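Local coordinates for putative NAD-dependent epimerase/dehydratase (Bacillus halodurans, PDB 3E8X), which binds NADP through a Rossmann-type fold and is probably an NADP-dependent epimerase or dehydratase, although its substrate and reaction are unknown, at residues A29-K42 against E56-D68. Sequence-based numbering, arbitrary orientation. Where two conformers were deposited one is given.
Sequences ANGKVARYLLSELK and EQGPELRERGASD. With NAP (NADP nicotinamide-adenine-dinucleotide phosphate), chain B.
N30 and Q57, the latter in the conformer given, lay their side-chain amides against each other as a stack, the planes 24° apart, although the two chains cross at about a right angle. The two amide nitrogens, both donors, do not bond to each other; each turns to a different oxygen of the cofactor's 2'-phosphate, N30 ND2 donating to O1X at 2.7 Å and Q57 NE2 sending a nearly straight bond, 3.3 Å long, to O2X. A chi1 of -158°, which sets CG beside the carbonyl carbon, lets N30 turn OD1 toward R35, whose NE and NH2 grip that one oxygen side-on. The oxygen lies in the guanidinium plane, whereas both donors approach it from one face of the amide; a water joins OD1 to the carbonyl oxygen of Q57 as well. Losing the amide to an alanine at N30 would probably leave the phosphate short of one donor and the R35 guanidinium freer to turn.

This is the 2'-phosphate end of the cofactor site in a Rossmann fold, where the loop after strand 23-27 and the region following strand 47-52 meet; R53, near Q57, also binds the cofactor. Helix 32-43 starts beneath the pyrophosphate, with V33 N bonded to O2N.

Farther from the cofactor the contact turns apolar. L61 CD2 sits 3.7 Å from R35 CG and 3.9 Å from L38 CD1, and V26 and V52 extend this packing to the sheet. Outside the leucines, the extended R64 chain runs over the aliphatic part of R35, its NE 3.9 Å from R35 CD; the guanidinium planes lie 15° apart despite their like charges. G65, with positive phi, closes helix 58-63 in a Schellman motif, and its lack of a side chain lets helix 32-43 pass close by, since a CB would clash with L38 O.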
loop_
_atom_site.group_PDB
_atom_site.type_symbol
_atom_site.label_atom_id
_atom_site.label_comp_id
_atom_site.label_asym_id
_atom_site.label_seq_id
_atom_site.Cartn_x
_atom_site.Cartn_y
_atom_site.Cartn_z
ATOM N N ALA A 29 -7.143 -16.962 -11.640
ATOM C CA ALA A 29 -7.547 -17.624 -12.893
ATOM C C ALA A 29 -9.070 -17.978 -12.989
ATOM O O ALA A 29 -9.591 -18.232 -14.107
ATOM C CB ALA A 29 -6.649 -18.871 -13.204
ATOM N N ASN A 30 -9.749 -18.003 -11.848
ATOM C CA ASN A 30 -11.197 -18.229 -11.817
ATOM C C ASN A 30 -12.057 -16.967 -11.994
ATOM O O ASN A 30 -13.290 -17.076 -12.057
ATOM C CB ASN A 30 -11.616 -18.963 -10.536
ATOM C CG ASN A 30 -12.964 -19.687 -10.694
ATOM O OD1 ASN A 30 -13.210 -20.365 -11.705
ATOM N ND2 ASN A 30 -13.838 -19.544 -9.694
ATOM N N GLY A 31 -11.410 -15.803 -12.102
ATOM C CA GLY A 31 -12.102 -14.552 -12.342
ATOM C C GLY A 31 -12.593 -14.427 -13.792
ATOM O O GLY A 31 -12.244 -15.233 -14.633
ATOM N N LYS A 32 -13.400 -13.411 -14.049
ATOM C CA LYS A 32 -14.132 -13.272 -15.303
ATOM C C LYS A 32 -13.181 -12.948 -16.454
ATOM O O LYS A 32 -13.179 -13.663 -17.457
ATOM C CB LYS A 32 -15.227 -12.204 -15.172
ATOM C CG LYS A 32 -16.305 -12.527 -14.143
ATOM C CD LYS A 32 -17.029 -11.257 -13.607
ATOM C CE LYS A 32 -17.556 -11.433 -12.202
ATOM N NZ LYS A 32 -17.207 -10.240 -11.382
ATOM N N VAL A 33 -12.324 -11.936 -16.293
ATOM C CA VAL A 33 -11.253 -11.683 -17.258
ATOM C C VAL A 33 -10.315 -12.891 -17.449
ATOM O O VAL A 33 -10.066 -13.312 -18.580
ATOM C CB VAL A 33 -10.431 -10.426 -16.917
ATOM C CG1 VAL A 33 -9.232 -10.251 -17.906
ATOM C CG2 VAL A 33 -11.306 -9.182 -16.953
ATOM N N ALA A 34 -9.850 -13.464 -16.347
ATOM C CA ALA A 34 -8.897 -14.573 -16.360
ATOM C C ALA A 34 -9.389 -15.777 -17.097
ATOM O O ALA A 34 -8.624 -16.447 -17.826
ATOM C CB ALA A 34 -8.516 -14.962 -14.961
ATOM N N ARG A 35 -10.665 -16.086 -16.908
ATOM C CA ARG A 35 -11.251 -17.178 -17.608
ATOM C C ARG A 35 -11.155 -17.016 -19.121
ATOM O O ARG A 35 -10.722 -17.964 -19.794
ATOM C CB ARG A 35 -12.708 -17.344 -17.210
ATOM C CG ARG A 35 -12.863 -18.083 -15.891
ATOM C CD ARG A 35 -14.330 -18.221 -15.576
ATOM N NE ARG A 35 -14.547 -19.017 -14.376
ATOM C CZ ARG A 35 -15.748 -19.424 -13.988
ATOM N NH1 ARG A 35 -16.837 -19.092 -14.707
ATOM N NH2 ARG A 35 -15.878 -20.183 -12.896
ATOM N N TYR A 36 -11.611 -15.869 -19.660
ATOM C CA TYR A 36 -11.374 -15.564 -21.076
ATOM C C TYR A 36 -9.900 -15.605 -21.468
ATOM O O TYR A 36 -9.540 -16.146 -22.541
ATOM C CB TYR A 36 -12.011 -14.241 -21.490
ATOM C CG TYR A 36 -13.476 -14.164 -21.203
ATOM C CD1 TYR A 36 -14.275 -15.318 -21.272
ATOM C CD2 TYR A 36 -14.076 -12.959 -20.873
ATOM C CE1 TYR A 36 -15.633 -15.289 -20.972
ATOM C CE2 TYR A 36 -15.434 -12.898 -20.611
ATOM C CZ TYR A 36 -16.218 -14.078 -20.675
ATOM O OH TYR A 36 -17.579 -14.079 -20.412
ATOM N N LEU A 37 -9.050 -15.012 -20.623
ATOM C CA LEU A 37 -7.613 -15.055 -20.837
ATOM C C LEU A 37 -7.024 -16.474 -21.017
ATOM O O LEU A 37 -6.127 -16.659 -21.830
ATOM C CB LEU A 37 -6.880 -14.333 -19.695
ATOM C CG LEU A 37 -5.371 -14.108 -19.826
ATOM C CD1 LEU A 37 -4.996 -13.373 -21.153
ATOM C CD2 LEU A 37 -4.833 -13.429 -18.573
ATOM N N LEU A 38 -7.529 -17.478 -20.308
ATOM C CA LEU A 38 -7.010 -18.839 -20.506
ATOM C C LEU A 38 -7.135 -19.278 -21.970
ATOM O O LEU A 38 -6.204 -19.807 -22.574
ATOM C CB LEU A 38 -7.729 -19.851 -19.591
ATOM C CG LEU A 38 -7.546 -19.633 -18.067
ATOM C CD1 LEU A 38 -8.472 -20.476 -17.243
ATOM C CD2 LEU A 38 -6.052 -19.815 -17.640
ATOM N N SER A 39 -8.300 -19.030 -22.542
ATOM C CA SER A 39 -8.556 -19.349 -23.927
ATOM C C SER A 39 -7.734 -18.502 -24.904
ATOM O O SER A 39 -7.193 -19.001 -25.862
ATOM C CB SER A 39 -10.061 -19.196 -24.209
ATOM O OG SER A 39 -10.343 -19.475 -25.562
ATOM N N GLU A 40 -7.621 -17.214 -24.632
ATOM C CA GLU A 40 -6.842 -16.348 -25.508
ATOM C C GLU A 40 -5.378 -16.757 -25.549
ATOM O O GLU A 40 -4.796 -16.785 -26.616
ATOM C CB GLU A 40 -7.009 -14.912 -25.096
ATOM C CG GLU A 40 -8.457 -14.408 -25.215
ATOM C CD GLU A 40 -9.005 -14.417 -26.639
ATOM O OE1 GLU A 40 -8.244 -14.468 -27.640
ATOM O OE2 GLU A 40 -10.238 -14.335 -26.751
ATOM N N LEU A 41 -4.806 -17.128 -24.399
ATOM C CA LEU A 41 -3.415 -17.534 -24.308
ATOM C C LEU A 41 -3.196 -18.866 -25.038
ATOM O O LEU A 41 -2.245 -19.038 -25.801
ATOM C CB LEU A 41 -2.984 -17.619 -22.828
ATOM C CG LEU A 41 -2.815 -16.340 -22.003
ATOM C CD1 LEU A 41 -2.641 -16.738 -20.538
ATOM C CD2 LEU A 41 -1.659 -15.467 -22.502
ATOM N N LYS A 42 -4.097 -19.805 -24.817
ATOM C CA LYS A 42 -4.032 -21.080 -25.480
ATOM C C LYS A 42 -4.010 -20.904 -27.009
ATOM O O LYS A 42 -3.201 -21.517 -27.732
ATOM C CB LYS A 42 -5.242 -21.919 -25.068
ATOM C CG LYS A 42 -5.430 -23.097 -25.938
ATOM C CD LYS A 42 -6.484 -24.034 -25.451
ATOM C CE LYS A 42 -6.467 -25.277 -26.319
ATOM N NZ LYS A 42 -7.378 -26.293 -25.804
ATOM N N GLU A 56 -11.488 -28.011 -7.022
ATOM C CA GLU A 56 -12.730 -28.308 -7.729
ATOM C C GLU A 56 -12.991 -27.306 -8.871
ATOM O O GLU A 56 -13.769 -27.584 -9.780
ATOM C CB GLU A 56 -13.912 -28.390 -6.738
ATOM C CG GLU A 56 -13.889 -29.637 -5.822
ATOM C CD GLU A 56 -15.106 -29.734 -4.895
ATOM O OE1 GLU A 56 -16.182 -29.199 -5.250
ATOM O OE2 GLU A 56 -15.001 -30.361 -3.813
ATOM N N GLN A 57 -12.298 -26.160 -8.843
ATOM C CA GLN A 57 -12.422 -25.154 -9.905
ATOM C C GLN A 57 -11.608 -25.538 -11.143
ATOM O O GLN A 57 -11.866 -25.042 -12.238
ATOM C CB GLN A 57 -11.978 -23.784 -9.411
ATOM C CG GLN A 57 -12.983 -23.052 -8.538
ATOM C CD GLN A 57 -12.370 -21.766 -7.971
ATOM O OE1 GLN A 57 -11.224 -21.382 -8.317
ATOM N NE2 GLN A 57 -13.115 -21.097 -7.098
ATOM N N GLY A 58 -10.664 -26.461 -10.966
ATOM C CA GLY A 58 -9.768 -26.882 -12.036
ATOM C C GLY A 58 -10.315 -27.544 -13.309
ATOM O O GLY A 58 -9.937 -27.156 -14.404
ATOM N N PRO A 59 -11.166 -28.574 -13.171
ATOM C CA PRO A 59 -11.716 -29.206 -14.368
ATOM C C PRO A 59 -12.341 -28.244 -15.380
ATOM O O PRO A 59 -12.064 -28.383 -16.576
ATOM C CB PRO A 59 -12.729 -30.213 -13.803
ATOM C CG PRO A 59 -12.189 -30.529 -12.436
ATOM C CD PRO A 59 -11.610 -29.252 -11.945
ATOM N N GLU A 60 -13.131 -27.264 -14.935
ATOM C CA GLU A 60 -13.740 -26.318 -15.894
ATOM C C GLU A 60 -12.746 -25.331 -16.473
ATOM O O GLU A 60 -12.896 -24.867 -17.612
ATOM C CB GLU A 60 -14.963 -25.605 -15.303
ATOM C CG GLU A 60 -16.172 -26.533 -15.170
ATOM C CD GLU A 60 -17.469 -25.802 -14.843
ATOM O OE1 GLU A 60 -17.562 -24.550 -14.958
ATOM O OE2 GLU A 60 -18.406 -26.495 -14.493
ATOM N N LEU A 61 -11.711 -24.987 -15.697
ATOM C CA LEU A 61 -10.668 -24.094 -16.242
ATOM C C LEU A 61 -9.807 -24.807 -17.283
ATOM O O LEU A 61 -9.407 -24.201 -18.271
ATOM C CB LEU A 61 -9.834 -23.464 -15.137
ATOM C CG LEU A 61 -10.670 -22.556 -14.207
ATOM C CD1 LEU A 61 -9.756 -22.084 -13.215
ATOM C CD2 LEU A 61 -11.443 -21.422 -14.957
ATOM N N ARG A 62 -9.566 -26.099 -17.101
ATOM C CA ARG A 62 -8.989 -26.913 -18.169
ATOM C C ARG A 62 -9.858 -26.897 -19.454
ATOM O O ARG A 62 -9.313 -26.777 -20.538
ATOM C CB ARG A 62 -8.790 -28.364 -17.721
ATOM C CG ARG A 62 -7.781 -28.573 -16.662
ATOM C CD ARG A 62 -7.542 -30.068 -16.389
ATOM N NE ARG A 62 -6.621 -30.266 -15.259
ATOM C CZ ARG A 62 -5.285 -30.282 -15.354
ATOM N NH1 ARG A 62 -4.666 -30.130 -16.521
ATOM N NH2 ARG A 62 -4.553 -30.463 -14.269
ATOM N N GLU A 63 -11.190 -27.009 -19.326
ATOM C CA GLU A 63 -12.121 -26.914 -20.462
ATOM C C GLU A 63 -12.018 -25.542 -21.152
ATOM O O GLU A 63 -12.095 -25.427 -22.363
ATOM C CB GLU A 63 -13.578 -27.099 -20.000
ATOM C CG GLU A 63 -13.936 -28.505 -19.574
ATOM C CD GLU A 63 -15.362 -28.631 -19.175
ATOM O OE1 GLU A 63 -16.057 -27.606 -19.099
ATOM O OE2 GLU A 63 -15.811 -29.766 -18.929
ATOM N N ARG A 64 -11.835 -24.508 -20.366
ATOM C CA ARG A 64 -11.683 -23.118 -20.878
ATOM C C ARG A 64 -10.301 -22.774 -21.459
ATOM O O ARG A 64 -10.086 -21.676 -21.985
ATOM C CB ARG A 64 -12.010 -22.168 -19.748
ATOM C CG ARG A 64 -13.426 -22.358 -19.244
ATOM C CD ARG A 64 -13.813 -21.131 -18.441
ATOM N NE ARG A 64 -15.207 -21.159 -18.047
ATOM C CZ ARG A 64 -16.206 -20.714 -18.782
ATOM N NH1 ARG A 64 -15.992 -20.203 -19.989
ATOM N NH2 ARG A 64 -17.430 -20.798 -18.309
ATOM N N GLY A 65 -9.360 -23.699 -21.374
ATOM C CA GLY A 65 -8.045 -23.474 -21.963
ATOM C C GLY A 65 -6.791 -23.717 -21.132
ATOM O O GLY A 65 -5.708 -23.683 -21.681
ATOM N N ALA A 66 -6.926 -23.981 -19.833
ATOM C CA ALA A 66 -5.754 -24.182 -18.983
ATOM C C ALA A 66 -5.052 -25.489 -19.302
ATOM O O ALA A 66 -5.706 -26.538 -19.519
ATOM C CB ALA A 66 -6.117 -24.124 -17.497
ATOM N N SER A 67 -3.725 -25.388 -19.355
ATOM C CA SER A 67 -2.803 -26.508 -19.592
ATOM C C SER A 67 -2.494 -27.292 -18.314
ATOM O O SER A 67 -2.152 -28.484 -18.360
ATOM C CB SER A 67 -1.459 -25.968 -20.142
ATOM O OG SER A 67 -1.590 -25.701 -21.536
ATOM N N ASP A 68 -2.588 -26.585 -17.193
ATOM C CA ASP A 68 -2.240 -27.108 -15.872
ATOM C C ASP A 68 -2.977 -26.270 -14.846
ATOM O O ASP A 68 -3.364 -25.155 -15.133
ATOM C CB ASP A 68 -0.717 -27.060 -15.634
ATOM C CG ASP A 68 -0.064 -28.446 -15.677
ATOM O OD1 ASP A 68 -0.511 -29.323 -14.887
ATOM O OD2 ASP A 68 0.893 -28.661 -16.476
HETATM P PA NAP B . -13.136 -11.205 -10.731
HETATM O O1A NAP B . -13.559 -10.732 -9.337
HETATM O O2A NAP B . -14.133 -11.922 -11.616
HETATM O O5B NAP B . -11.773 -12.055 -10.521
HETATM C C5B NAP B . -11.033 -12.087 -9.287
HETATM C C4B NAP B . -10.440 -13.461 -8.978
HETATM O O4B NAP B . -9.537 -13.285 -7.871
HETATM C C3B NAP B . -11.456 -14.550 -8.551
HETATM O O3B NAP B . -11.443 -15.725 -9.381
HETATM C C2B NAP B . -11.022 -14.951 -7.150
HETATM O O2B NAP B . -11.148 -16.354 -6.810
HETATM C C1B NAP B . -9.547 -14.518 -7.160
HETATM N N9A NAP B . -9.035 -14.446 -5.768
HETATM C C8A NAP B . -9.601 -13.800 -4.737
HETATM N N7A NAP B . -8.861 -14.015 -3.632
HETATM C C5A NAP B . -7.824 -14.800 -3.988
HETATM C C6A NAP B . -6.739 -15.352 -3.298
HETATM N N6A NAP B . -6.581 -15.110 -1.980
HETATM N N1A NAP B . -5.852 -16.150 -3.934
HETATM C C2A NAP B . -6.006 -16.399 -5.235
HETATM N N3A NAP B . -7.038 -15.887 -5.936
HETATM C C4A NAP B . -7.954 -15.082 -5.335
HETATM O O3 NAP B . -12.617 -9.880 -11.539
HETATM P PN NAP B . -12.622 -9.609 -13.150
HETATM O O1N NAP B . -13.958 -9.000 -13.476
HETATM O O2N NAP B . -12.016 -10.839 -13.788
HETATM O O5D NAP B . -11.659 -8.339 -13.347
HETATM C C5D NAP B . -10.244 -8.479 -13.314
HETATM C C4D NAP B . -9.682 -7.283 -12.566
HETATM O O4D NAP B . -9.966 -6.059 -13.245
HETATM C C3D NAP B . -10.303 -7.148 -11.183
HETATM O O3D NAP B . -9.587 -7.991 -10.268
HETATM C C2D NAP B . -10.282 -5.640 -10.915
HETATM O O2D NAP B . -9.282 -5.255 -9.996
HETATM C C1D NAP B . -9.982 -4.988 -12.285
HETATM N N1N NAP B . -10.918 -3.904 -12.720
HETATM C C2N NAP B . -12.262 -4.003 -12.583
HETATM C C3N NAP B . -13.102 -2.958 -13.026
HETATM C C7N NAP B . -14.610 -3.032 -12.933
HETATM O O7N NAP B . -15.289 -2.257 -13.633
HETATM N N7N NAP B . -15.163 -3.970 -12.146
HETATM C C4N NAP B . -12.533 -1.822 -13.607
HETATM C C5N NAP B . -11.156 -1.752 -13.740
HETATM C C6N NAP B . -10.382 -2.808 -13.291
HETATM P P2B NAP B . -12.561 -17.152 -6.597
HETATM O O1X NAP B . -12.974 -17.641 -7.959
HETATM O O2X NAP B . -12.191 -18.300 -5.663
HETATM O O3X NAP B . -13.493 -16.090 -6.052
HETATM O O HOH W 1 -13.892 -23.111 -12.577
HETATM O O HOH W 2 -7.456 -27.096 -22.525
#